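Local coordinates for protein phospho-furanose lactonase (Mycoplasma synoviae, PDB 3OVG) that hydrolyses D-xylono-1,4-lactone 5-phosphate and L-arabino-1,4-lactone 5-phosphate, and also carboxy 1,4-lactones, with two zinc ions in each subunit, at residues Tyr110-Trp113 against Leu114-Val117; Tyr226-Val229 against Ile230-Gly234; Met45-Val48 against Asp49-Ile52; Gly310-Lys313 against Glu314-Phe317; Val345-Leu348 against Lys349-Leu352. All coordinates share one frame; numbering follows the deposited sequence.

Contact 1: Tyr110-Trp113 against Leu114-Val117; sequences YSSW and LAVV
Ser112 and Ala115 meet at the start of the short helix 113-116, where the serine is the N-cap. Its hydroxyl oxygen accepts a hydrogen bond from the backbone, Ser112 OG lying 3.2 Å from Ala115 N with an N-H...O angle of 152°. A chi1 of 80° tucks OG between the backbone N and the carbonyl carbon of its own residue, and from there it faces the first turn. The carbonyl of the same serine starts the helical bonding: Val116 N donates to Ser112 O at 3.1 Å, and Ala115 N adds a weak bond to that oxygen.

The tight part of the contact lies one residue further on. Val117 N is bonded to Trp113 O at 2.9 Å, and the branch CG2 of Val117 comes to 3.7 Å from Trp113 CB, so backbone and side chains close the turn together. The indole continues away from this turn to Phe101 and to Ile122 and Met125 of helix 119-131, and Val117 also reaches Ile122.

The other flank is looser. Val116 CG2 stands 3.7 Å from Tyr110 O and touches no side chain of 110-113, while Tyr110, Ser111 and Val116 are partly exposed even with a second subunit packing against them; there Tyr110 meets Leu44 and Val116 meets Tyr137 of that subunit. Lys169 NZ donates to Leu114 O and Val117 O at the closing end. The chemistry is that of a helix barely one turn long: a serine satisfies an amide at its beginning, and a lysine ammonium group donates to carbonyl oxygens at its finish.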
loop_
_atom_site.group_PDB
_atom_site.type_symbol
_atom_site.label_atom_id
_atom_site.label_comp_id
_atom_site.label_asym_id
_atom_site.label_seq_id
_atom_site.Cartn_x
_atom_site.Cartn_y
_atom_site.Cartn_z
ATOM N N TYR A 110 19.977 3.128 13.037
ATOM C CA TYR A 110 21.336 3.351 12.575
ATOM C C TYR A 110 21.944 4.601 13.185
ATOM O O TYR A 110 23.109 4.615 13.550
ATOM C CB TYR A 110 21.381 3.458 11.039
ATOM C CG TYR A 110 20.858 2.237 10.309
ATOM C CD1 TYR A 110 21.659 1.091 10.154
ATOM C CD2 TYR A 110 19.573 2.223 9.777
ATOM C CE1 TYR A 110 21.191 -0.038 9.484
ATOM C CE2 TYR A 110 19.085 1.083 9.097
ATOM C CZ TYR A 110 19.908 -0.038 8.964
ATOM O OH TYR A 110 19.440 -1.160 8.304
ATOM N N SER A 111 21.156 5.657 13.287
ATOM C CA SER A 111 21.717 6.991 13.502
ATOM C C SER A 111 21.043 7.812 14.617
ATOM O O SER A 111 21.491 8.907 14.918
ATOM C CB SER A 111 21.599 7.779 12.209
ATOM O OG SER A 111 20.231 7.757 11.785
ATOM N N SER A 112 19.972 7.291 15.209
ATOM C CA SER A 112 19.283 7.990 16.280
ATOM C C SER A 112 20.215 8.114 17.497
ATOM O O SER A 112 21.121 7.320 17.648
ATOM C CB SER A 112 18.048 7.197 16.690
ATOM O OG SER A 112 18.419 6.144 17.544
ATOM N N TRP A 113 19.960 9.070 18.392
ATOM C CA TRP A 113 20.843 9.230 19.561
ATOM C C TRP A 113 20.752 8.024 20.517
ATOM O O TRP A 113 21.733 7.667 21.181
ATOM C CB TRP A 113 20.621 10.578 20.280
ATOM C CG TRP A 113 19.377 10.707 21.157
ATOM C CD1 TRP A 113 18.058 10.552 20.783
ATOM C CD2 TRP A 113 19.357 11.052 22.544
ATOM N NE1 TRP A 113 17.229 10.778 21.866
ATOM C CE2 TRP A 113 18.007 11.089 22.952
ATOM C CE3 TRP A 113 20.360 11.346 23.487
ATOM C CZ2 TRP A 113 17.638 11.405 24.258
ATOM C CZ3 TRP A 113 19.985 11.672 24.770
ATOM C CH2 TRP A 113 18.637 11.697 25.147
ATOM N N LEU A 114 19.589 7.378 20.557
ATOM C CA LEU A 114 19.464 6.141 21.333
ATOM C C LEU A 114 20.459 5.101 20.841
ATOM O O LEU A 114 21.087 4.409 21.629
ATOM C CB LEU A 114 18.047 5.573 21.258
ATOM C CG LEU A 114 17.850 4.235 21.988
ATOM C CD1 LEU A 114 18.310 4.401 23.401
ATOM C CD2 LEU A 114 16.361 3.846 21.904
ATOM N N ALA A 115 20.611 4.997 19.526
ATOM C CA ALA A 115 21.471 3.979 18.949
ATOM C C ALA A 115 22.934 4.323 19.171
ATOM O O ALA A 115 23.740 3.453 19.489
ATOM C CB ALA A 115 21.194 3.861 17.435
ATOM N N VAL A 116 23.267 5.601 18.989
ATOM C CA VAL A 116 24.649 6.027 18.836
ATOM C C VAL A 116 25.324 6.567 20.099
ATOM O O VAL A 116 26.532 6.410 20.289
ATOM C CB VAL A 116 24.721 7.091 17.728
ATOM C CG1 VAL A 116 25.968 7.897 17.860
ATOM C CG2 VAL A 116 24.618 6.401 16.372
ATOM N N VAL A 117 24.550 7.216 20.959
ATOM C CA VAL A 117 25.123 7.866 22.148
ATOM C C VAL A 117 25.365 6.891 23.308
ATOM O O VAL A 117 24.492 6.072 23.623
ATOM C CB VAL A 117 24.227 9.053 22.579
ATOM C CG1 VAL A 117 24.710 9.688 23.906
ATOM C CG2 VAL A 117 24.150 10.077 21.420
#

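Contact 2: Tyr226-Val229 against Ile230-Gly234; sequences YEKV and IKETG
Helix 223-233 belongs to a beta-alpha-beta unit of the barrel, between strands 212-215 and 236-239, and its last two turns carry two i to i+4 salt bridges in succession. In the first, the extended chains of Glu227 and Lys231 run side by side in the same direction, and Lys231 NZ reaches Glu227 OE2 at 2.8 Å from the anti side of the carboxylate. The other oxygen, Glu227 OE1, is bonded to Tyr259 OH, so both carboxylate oxygens have a partner.

The second pair reverses the charges. Lys228 is extended until chi4, which bends to 52° and turns the ammonium group back to Glu232; Lys228 NZ lies 2.6 Å from Glu232 OE2, on the syn side but 34° out of the carboxylate plane.

At the end of the helix Thr233 OG1 donates to Val229 O at 2.7 Å from above the carbonyl plane, and Thr233 N adds a weak bond to the same oxygen. Gly234 leaves the helix with positive phi, Gly234 N being bonded to Ile230 O at 2.7 Å. On the inner face Tyr226, Val229 and Ile230 pack on Leu237 of strand 236-239, the strand-helix layering typical of a TIM barrel.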
loop_
_atom_site.group_PDB
_atom_site.type_symbol
_atom_site.label_atom_id
_atom_site.label_comp_id
_atom_site.label_asym_id
_atom_site.label_seq_id
_atom_site.Cartn_x
_atom_site.Cartn_y
_atom_site.Cartn_z
ATOM N N TYR A 226 -0.164 -12.916 34.217
ATOM C CA TYR A 226 -0.273 -11.712 35.037
ATOM C C TYR A 226 0.230 -12.049 36.444
ATOM O O TYR A 226 1.039 -11.338 37.067
ATOM C CB TYR A 226 -1.745 -11.246 35.171
ATOM C CG TYR A 226 -2.377 -10.684 33.928
ATOM C CD1 TYR A 226 -1.626 -10.410 32.790
ATOM C CD2 TYR A 226 -3.742 -10.374 33.907
ATOM C CE1 TYR A 226 -2.235 -9.879 31.651
ATOM C CE2 TYR A 226 -4.346 -9.853 32.782
ATOM C CZ TYR A 226 -3.595 -9.599 31.665
ATOM O OH TYR A 226 -4.211 -9.058 30.557
ATOM N N GLU A 227 -0.272 -13.174 36.919
ATOM C CA GLU A 227 -0.004 -13.618 38.255
ATOM C C GLU A 227 1.485 -13.958 38.432
ATOM O O GLU A 227 2.100 -13.586 39.448
ATOM C CB GLU A 227 -0.912 -14.826 38.565
ATOM C CG GLU A 227 -0.582 -15.480 39.860
ATOM C CD GLU A 227 -1.526 -16.664 40.128
ATOM O OE1 GLU A 227 -2.019 -17.267 39.143
ATOM O OE2 GLU A 227 -1.746 -16.971 41.315
ATOM N N LYS A 228 2.042 -14.641 37.428
ATOM C CA LYS A 228 3.452 -15.024 37.396
ATOM C C LYS A 228 4.355 -13.795 37.505
ATOM O O LYS A 228 5.339 -13.780 38.276
ATOM C CB LYS A 228 3.789 -15.770 36.094
ATOM C CG LYS A 228 5.250 -16.330 36.032
ATOM C CD LYS A 228 5.541 -16.980 34.660
ATOM C CE LYS A 228 6.877 -17.723 34.585
ATOM N NZ LYS A 228 7.053 -18.712 35.703
ATOM N N VAL A 229 4.032 -12.780 36.715
ATOM C CA VAL A 229 4.871 -11.580 36.656
ATOM C C VAL A 229 4.874 -10.887 38.006
ATOM O O VAL A 229 5.927 -10.607 38.566
ATOM C CB VAL A 229 4.386 -10.585 35.602
ATOM C CG1 VAL A 229 5.166 -9.283 35.718
ATOM C CG2 VAL A 229 4.526 -11.197 34.208
ATOM N N ILE A 230 3.689 -10.642 38.539
ATOM C CA ILE A 230 3.572 -10.004 39.836
ATOM C C ILE A 230 4.299 -10.792 40.935
ATOM O O ILE A 230 5.115 -10.222 41.683
ATOM C CB ILE A 230 2.102 -9.737 40.208
ATOM C CG1 ILE A 230 1.529 -8.662 39.264
ATOM C CG2 ILE A 230 1.994 -9.316 41.669
ATOM C CD1 ILE A 230 0.026 -8.580 39.225
ATOM N N LYS A 231 4.011 -12.086 41.009
ATOM C CA LYS A 231 4.554 -12.923 42.063
ATOM C C LYS A 231 6.063 -13.159 41.953
ATOM O O LYS A 231 6.731 -13.220 42.970
ATOM C CB LYS A 231 3.829 -14.262 42.120
ATOM C CG LYS A 231 2.553 -14.206 42.928
ATOM C CD LYS A 231 1.715 -15.438 42.719
ATOM C CE LYS A 231 0.589 -15.481 43.764
ATOM N NZ LYS A 231 -0.192 -16.769 43.686
ATOM N N GLU A 232 6.607 -13.251 40.739
ATOM C CA GLU A 232 8.047 -13.475 40.596
ATOM C C GLU A 232 8.872 -12.195 40.715
ATOM O O GLU A 232 10.063 -12.247 41.038
ATOM C CB GLU A 232 8.375 -14.211 39.277
ATOM C CG GLU A 232 7.745 -15.634 39.228
ATOM C CD GLU A 232 8.266 -16.502 38.059
ATOM O OE1 GLU A 232 9.139 -16.022 37.297
ATOM O OE2 GLU A 232 7.785 -17.661 37.915
ATOM N N THR A 233 8.261 -11.046 40.472
ATOM C CA THR A 233 9.048 -9.803 40.409
ATOM C C THR A 233 8.587 -8.672 41.327
ATOM O O THR A 233 9.394 -7.827 41.743
ATOM C CB THR A 233 9.141 -9.271 38.974
ATOM O OG1 THR A 233 7.862 -8.731 38.561
ATOM C CG2 THR A 233 9.580 -10.407 38.027
ATOM N N GLY A 234 7.302 -8.658 41.648
ATOM C CA GLY A 234 6.766 -7.678 42.573
ATOM C C GLY A 234 6.462 -6.344 41.904
ATOM O O GLY A 234 6.219 -5.338 42.586
#

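Contact 3: Met45-Val48 against Asp49-Ile52; sequences MLNV and DASI
With chi1 at -169°, Asn47 CG is anti to the backbone N, and this turns the amide toward Ala50 in the first turn of helix 48-60, where Asn47 serves as N-cap. Asn47 OD1 accepts from Ala50 N at 2.8 Å in a nearly straight bond, N-H...O 170°, although the donor stands well above the plane of the amide rather than on a lone pair. The methyl group Ala50 CB lies against the same amide, 3.6 Å from Asn47 CG.

The main-chain oxygen of the cap is held twice by one residue. Ser51 OG reaches Asn47 O at 2.8 Å and Ser51 N reaches Asn47 O at 3.1 Å, the two donors approaching from opposite faces of the carbonyl plane. Ser51 is buried, and the OG bond gives its hydroxyl a partner where the side chain packs on Phe29, Ile30 and Tyr284.

Outside the capping turn, Asn47 N donates to Tyr284 OH, tying the cap to helix 282-287. That helix follows the substrate-binding residues, and the Asn47 side chain is about 7 Å from that of Ile278. Along the face toward helix 78-88, the Val48 and Ile52 side chains run alongside each other in the same direction, with Val48 CG1 3.6 Å from Ile52 CD1.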
loop_
_atom_site.group_PDB
_atom_site.type_symbol
_atom_site.label_atom_id
_atom_site.label_comp_id
_atom_site.label_asym_id
_atom_site.label_seq_id
_atom_site.Cartn_x
_atom_site.Cartn_y
_atom_site.Cartn_z
HETATM N N MSE A 45 -2.624 15.012 18.132
HETATM C CA MSE A 45 -3.560 15.570 19.108
HETATM C C MSE A 45 -3.053 16.899 19.645
HETATM O O MSE A 45 -2.158 16.937 20.515
HETATM C CB MSE A 45 -3.779 14.575 20.280
HETATM C CG MSE A 45 -4.168 13.186 19.799
HETATM SE SE MSE A 45 -4.260 11.776 21.203
HETATM C CE MSE A 45 -5.592 12.638 22.371
ATOM N N LEU A 46 -3.621 17.998 19.150
ATOM C CA LEU A 46 -3.002 19.293 19.379
ATOM C C LEU A 46 -3.886 20.298 20.093
ATOM O O LEU A 46 -3.587 21.505 20.105
ATOM C CB LEU A 46 -2.583 19.908 18.050
ATOM C CG LEU A 46 -1.373 19.289 17.365
ATOM C CD1 LEU A 46 -1.354 19.784 15.939
ATOM C CD2 LEU A 46 -0.085 19.673 18.102
ATOM N N ASN A 47 -4.963 19.833 20.702
ATOM C CA ASN A 47 -5.986 20.771 21.141
ATOM C C ASN A 47 -5.974 20.938 22.666
ATOM O O ASN A 47 -6.410 20.074 23.438
ATOM C CB ASN A 47 -7.350 20.355 20.529
ATOM C CG ASN A 47 -8.436 21.390 20.705
ATOM O OD1 ASN A 47 -8.469 22.091 21.700
ATOM N ND2 ASN A 47 -9.364 21.461 19.745
ATOM N N VAL A 48 -5.413 22.060 23.096
ATOM C CA VAL A 48 -5.360 22.391 24.498
ATOM C C VAL A 48 -6.766 22.552 25.106
ATOM O O VAL A 48 -7.055 22.022 26.186
ATOM C CB VAL A 48 -4.550 23.687 24.724
ATOM C CG1 VAL A 48 -4.846 24.270 26.093
ATOM C CG2 VAL A 48 -3.067 23.419 24.552
ATOM N N ASP A 49 -7.630 23.300 24.439
ATOM C CA ASP A 49 -8.975 23.525 24.977
ATOM C C ASP A 49 -9.699 22.210 25.162
ATOM O O ASP A 49 -10.308 21.992 26.169
ATOM C CB ASP A 49 -9.791 24.486 24.093
ATOM C CG ASP A 49 -9.225 25.897 24.107
ATOM O OD1 ASP A 49 -8.472 26.212 25.065
ATOM O OD2 ASP A 49 -9.520 26.698 23.178
ATOM N N ALA A 50 -9.632 21.332 24.183
ATOM C CA ALA A 50 -10.298 20.034 24.309
ATOM C C ALA A 50 -9.722 19.179 25.420
ATOM O O ALA A 50 -10.456 18.420 26.054
ATOM C CB ALA A 50 -10.259 19.275 22.996
ATOM N N SER A 51 -8.408 19.260 25.627
ATOM C CA SER A 51 -7.746 18.419 26.631
ATOM C C SER A 51 -8.172 18.842 28.028
ATOM O O SER A 51 -8.438 17.998 28.935
ATOM C CB SER A 51 -6.221 18.508 26.501
ATOM O OG SER A 51 -5.791 18.002 25.250
ATOM N N ILE A 52 -8.221 20.162 28.208
ATOM C CA ILE A 52 -8.640 20.752 29.475
ATOM C C ILE A 52 -10.086 20.381 29.810
ATOM O O ILE A 52 -10.391 20.021 30.941
ATOM C CB ILE A 52 -8.474 22.265 29.421
ATOM C CG1 ILE A 52 -6.978 22.628 29.319
ATOM C CG2 ILE A 52 -9.148 22.918 30.594
ATOM C CD1 ILE A 52 -6.697 24.116 29.137
#

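Contact 4: Gly310-Lys313 against Glu314-Phe317; sequences GVSK and EAIF
Ser312 OG lies 2.9 Å from Ala315 N and accepts its hydrogen in an almost straight bond, N-H...O 172°. The hydroxyl is brought there by a chi1 of 80°, which swings it in over the amides of the first turn. Ser312 O takes the next backbone donor, Ile316 N, at 3.1 Å, and Lys313 O follows with Phe317 N at 2.9 Å.

Beside these polar bonds is a small apolar cluster made by one branch of Val311. Val311 CG1 stands 3.8 Å from Ile316 CG1, the two side chains crossing at a slant, and 3.9 Å from the methyl carbon Ala315 CB. Valine just before the N-cap thus closes over the first turn of the helix, in the manner of a hydrophobic staple, as its partner Ile316 is four residues past the cap.

The turn joins two helices. Gly310 ends helix 296-309 in a Schellman motif with positive phi, and two residues later Ser312 caps the start of helix 313-327. Further out, Val311 rests on Leu306 and Ile316 on Leu303 and Lys307, all of helix 296-309, while helix 250-262 meets Val311 through Lys258 and Ala315 through Val261. Lys313 and Glu314 are exposed on the outer side.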
loop_
_atom_site.group_PDB
_atom_site.type_symbol
_atom_site.label_atom_id
_atom_site.label_comp_id
_atom_site.label_asym_id
_atom_site.label_seq_id
_atom_site.Cartn_x
_atom_site.Cartn_y
_atom_site.Cartn_z
ATOM N N GLY A 310 -17.386 -8.478 40.716
ATOM C CA GLY A 310 -17.001 -8.861 42.073
ATOM C C GLY A 310 -15.742 -8.251 42.676
ATOM O O GLY A 310 -15.250 -8.740 43.690
ATOM N N VAL A 311 -15.221 -7.181 42.079
ATOM C CA VAL A 311 -14.077 -6.498 42.664
ATOM C C VAL A 311 -14.619 -5.562 43.740
ATOM O O VAL A 311 -15.597 -4.832 43.523
ATOM C CB VAL A 311 -13.261 -5.723 41.617
ATOM C CG1 VAL A 311 -12.074 -5.039 42.268
ATOM C CG2 VAL A 311 -12.777 -6.678 40.525
ATOM N N SER A 312 -14.002 -5.621 44.912
ATOM C CA SER A 312 -14.455 -4.892 46.081
ATOM C C SER A 312 -14.134 -3.404 45.959
ATOM O O SER A 312 -13.240 -3.000 45.200
ATOM C CB SER A 312 -13.738 -5.457 47.299
ATOM O OG SER A 312 -12.424 -4.916 47.403
ATOM N N LYS A 313 -14.831 -2.581 46.729
ATOM C CA LYS A 313 -14.515 -1.168 46.738
ATOM C C LYS A 313 -13.112 -0.875 47.273
ATOM O O LYS A 313 -12.447 0.063 46.827
ATOM C CB LYS A 313 -15.546 -0.391 47.542
ATOM C CG LYS A 313 -16.881 -0.294 46.848
ATOM C CD LYS A 313 -17.777 0.701 47.548
ATOM C CE LYS A 313 -18.128 0.218 48.949
ATOM N NZ LYS A 313 -18.223 1.371 49.901
ATOM N N GLU A 314 -12.669 -1.672 48.240
ATOM C CA GLU A 314 -11.327 -1.541 48.775
ATOM C C GLU A 314 -10.267 -1.781 47.717
ATOM O O GLU A 314 -9.336 -1.011 47.610
ATOM C CB GLU A 314 -11.087 -2.521 49.944
ATOM C CG GLU A 314 -12.030 -2.327 51.136
ATOM C CD GLU A 314 -13.250 -3.261 51.080
ATOM O OE1 GLU A 314 -14.101 -3.117 50.146
ATOM O OE2 GLU A 314 -13.353 -4.117 51.992
ATOM N N ALA A 315 -10.384 -2.875 46.972
ATOM C CA ALA A 315 -9.409 -3.174 45.917
ATOM C C ALA A 315 -9.402 -2.066 44.867
ATOM O O ALA A 315 -8.331 -1.642 44.396
ATOM C CB ALA A 315 -9.716 -4.500 45.273
ATOM N N ILE A 316 -10.597 -1.585 44.521
ATOM C CA ILE A 316 -10.705 -0.462 43.607
ATOM C C ILE A 316 -9.958 0.750 44.161
ATOM O O ILE A 316 -9.241 1.432 43.410
ATOM C CB ILE A 316 -12.182 -0.126 43.253
ATOM C CG1 ILE A 316 -12.787 -1.264 42.416
ATOM C CG2 ILE A 316 -12.252 1.186 42.481
ATOM C CD1 ILE A 316 -14.214 -0.987 41.939
ATOM N N PHE A 317 -10.098 0.992 45.479
ATOM C CA PHE A 317 -9.376 2.078 46.151
ATOM C C PHE A 317 -7.847 1.934 46.041
ATOM O O PHE A 317 -7.146 2.920 45.783
ATOM C CB PHE A 317 -9.770 2.228 47.644
ATOM C CG PHE A 317 -9.306 3.535 48.258
ATOM C CD1 PHE A 317 -10.009 4.706 48.038
ATOM C CD2 PHE A 317 -8.150 3.594 49.008
ATOM C CE1 PHE A 317 -9.583 5.920 48.589
ATOM C CE2 PHE A 317 -7.698 4.805 49.553
ATOM C CZ PHE A 317 -8.431 5.969 49.346
#

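Contact 5: Val345-Leu348 against Lys349-Leu352; sequences VLEL and KKEL
Leu348 and Leu352 slant across one another at the C-terminal end of helix 343-351, the last helix of the chain, an i to i+4 pair whose second member, Leu352, is the first residue to leave helical phi/psi. Leu348 has CG anti to the backbone N, chi1 -174°, whereas Leu352 has its CG beside the backbone N, chi1 -59°. These different settings direct the two isobutyl groups at one another: Leu352 CD1 is 3.8 Å from Leu348 CG and equally close to Leu348 CD1. Both leucines also pack on Leu168, so the pair packs the helix end against helix 165-181, with Leu348 also meeting His201 of helix 195-205. A third subunit, another copy of the protein, also meets the pair, with its Gln291 on Leu348 and its Gly289 on Leu352.

The solvent side is polar and less closely joined. Glu347 and Lys350 run abreast, but Glu347 OE2 and Lys350 NZ are 4.0 Å apart, a long salt bridge, probably a weak one.

Other charge pairs lead outward. Lys349, bent at chi3, takes its ammonium group to Glu172 of helix 165-181, and Glu351 reaches across the subunit boundary to Arg282 of the third subunit. The terminal helix is therefore linked by salt bridges both to its own chain and to a neighbouring subunit. Through the backbone, the amides of Lys349 to Leu352 each donate to the carbonyl four residues back, the last bond being Leu352 N to Leu348 O at 2.9 Å.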
loop_
_atom_site.group_PDB
_atom_site.type_symbol
_atom_site.label_atom_id
_atom_site.label_comp_id
_atom_site.label_asym_id
_atom_site.label_seq_id
_atom_site.Cartn_x
_atom_site.Cartn_y
_atom_site.Cartn_z
ATOM N N VAL A 345 21.527 -10.401 33.162
ATOM C CA VAL A 345 21.536 -9.186 32.358
ATOM C C VAL A 345 22.877 -8.949 31.648
ATOM O O VAL A 345 22.916 -8.550 30.493
ATOM C CB VAL A 345 21.153 -7.944 33.214
ATOM C CG1 VAL A 345 21.432 -6.661 32.446
ATOM C CG2 VAL A 345 19.670 -8.031 33.647
ATOM N N LEU A 346 23.979 -9.178 32.339
ATOM C CA LEU A 346 25.302 -8.957 31.750
ATOM C C LEU A 346 25.550 -9.889 30.569
ATOM O O LEU A 346 26.112 -9.501 29.535
ATOM C CB LEU A 346 26.387 -9.179 32.806
ATOM C CG LEU A 346 26.479 -8.081 33.861
ATOM C CD1 LEU A 346 27.605 -8.386 34.876
ATOM C CD2 LEU A 346 26.656 -6.710 33.198
ATOM N N GLU A 347 25.103 -11.129 30.713
ATOM C CA GLU A 347 25.264 -12.064 29.623
ATOM C C GLU A 347 24.343 -11.717 28.427
ATOM O O GLU A 347 24.740 -11.890 27.281
ATOM C CB GLU A 347 25.040 -13.486 30.105
ATOM C CG GLU A 347 25.504 -14.523 29.108
ATOM C CD GLU A 347 27.016 -14.606 29.032
ATOM O OE1 GLU A 347 27.681 -14.003 29.904
ATOM O OE2 GLU A 347 27.525 -15.282 28.104
ATOM N N LEU A 348 23.124 -11.233 28.691
ATOM C CA LEU A 348 22.247 -10.761 27.617
ATOM C C LEU A 348 22.875 -9.553 26.885
ATOM O O LEU A 348 22.815 -9.459 25.672
ATOM C CB LEU A 348 20.851 -10.411 28.139
ATOM C CG LEU A 348 19.794 -10.034 27.078
ATOM C CD1 LEU A 348 19.637 -11.130 26.010
ATOM C CD2 LEU A 348 18.437 -9.659 27.704
ATOM N N LYS A 349 23.510 -8.645 27.615
ATOM C CA LYS A 349 24.111 -7.480 26.987
ATOM C C LYS A 349 25.214 -7.937 26.033
ATOM O O LYS A 349 25.383 -7.395 24.930
ATOM C CB LYS A 349 24.663 -6.504 28.052
ATOM C CG LYS A 349 23.588 -5.644 28.790
ATOM C CD LYS A 349 24.247 -4.620 29.742
ATOM C CE LYS A 349 25.234 -3.716 28.971
ATOM N NZ LYS A 349 25.753 -2.520 29.742
ATOM N N LYS A 350 25.968 -8.940 26.465
ATOM C CA LYS A 350 27.039 -9.493 25.650
ATOM C C LYS A 350 26.456 -10.125 24.378
ATOM O O LYS A 350 26.914 -9.829 23.264
ATOM C CB LYS A 350 27.856 -10.505 26.465
ATOM C CG LYS A 350 28.990 -11.169 25.676
ATOM C CD LYS A 350 29.512 -12.417 26.388
ATOM C CE LYS A 350 30.558 -13.172 25.541
ATOM N NZ LYS A 350 30.856 -14.553 26.079
ATOM N N GLU A 351 25.426 -10.961 24.546
ATOM C CA GLU A 351 24.720 -11.572 23.413
ATOM C C GLU A 351 24.156 -10.562 22.391
ATOM O O GLU A 351 24.135 -10.829 21.181
ATOM C CB GLU A 351 23.595 -12.472 23.929
ATOM C CG GLU A 351 24.075 -13.752 24.545
ATOM C CD GLU A 351 22.996 -14.802 24.568
ATOM O OE1 GLU A 351 21.849 -14.463 24.957
ATOM O OE2 GLU A 351 23.285 -15.958 24.179
ATOM N N LEU A 352 23.713 -9.401 22.881
ATOM C CA LEU A 352 23.129 -8.363 22.039
ATOM C C LEU A 352 24.151 -7.271 21.665
ATOM O O LEU A 352 23.767 -6.167 21.286
ATOM C CB LEU A 352 21.926 -7.724 22.771
ATOM C CG LEU A 352 20.781 -8.690 23.155
ATOM C CD1 LEU A 352 19.620 -8.003 23.921
ATOM C CD2 LEU A 352 20.248 -9.310 21.883
#

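In the fold
Along the chain the order is contact 3, contact 1, contact 2, contact 4 and contact 5, and none touches another. Contacts 1, 3 and 4 each begin a helix, at 113-116, 48-60 and 313-327, whereas contacts 2 and 5 lie on the closing turns of helices 223-233 and 343-351. Centres of contacts 1 and 5 are about 19 Å apart, those of contacts 2 and 4 about 20 Å; contacts 1 and 4, at about 45 Å, occupy opposite sides of the chain's centre. All have centres about 19 to 26 Å from that of the chain, and none includes a zinc ligand. Contacts 1 and 3 touch the second subunit, contacts 2 and 5 the third, so four of the five lie where subunits of the six-chain assembly meet.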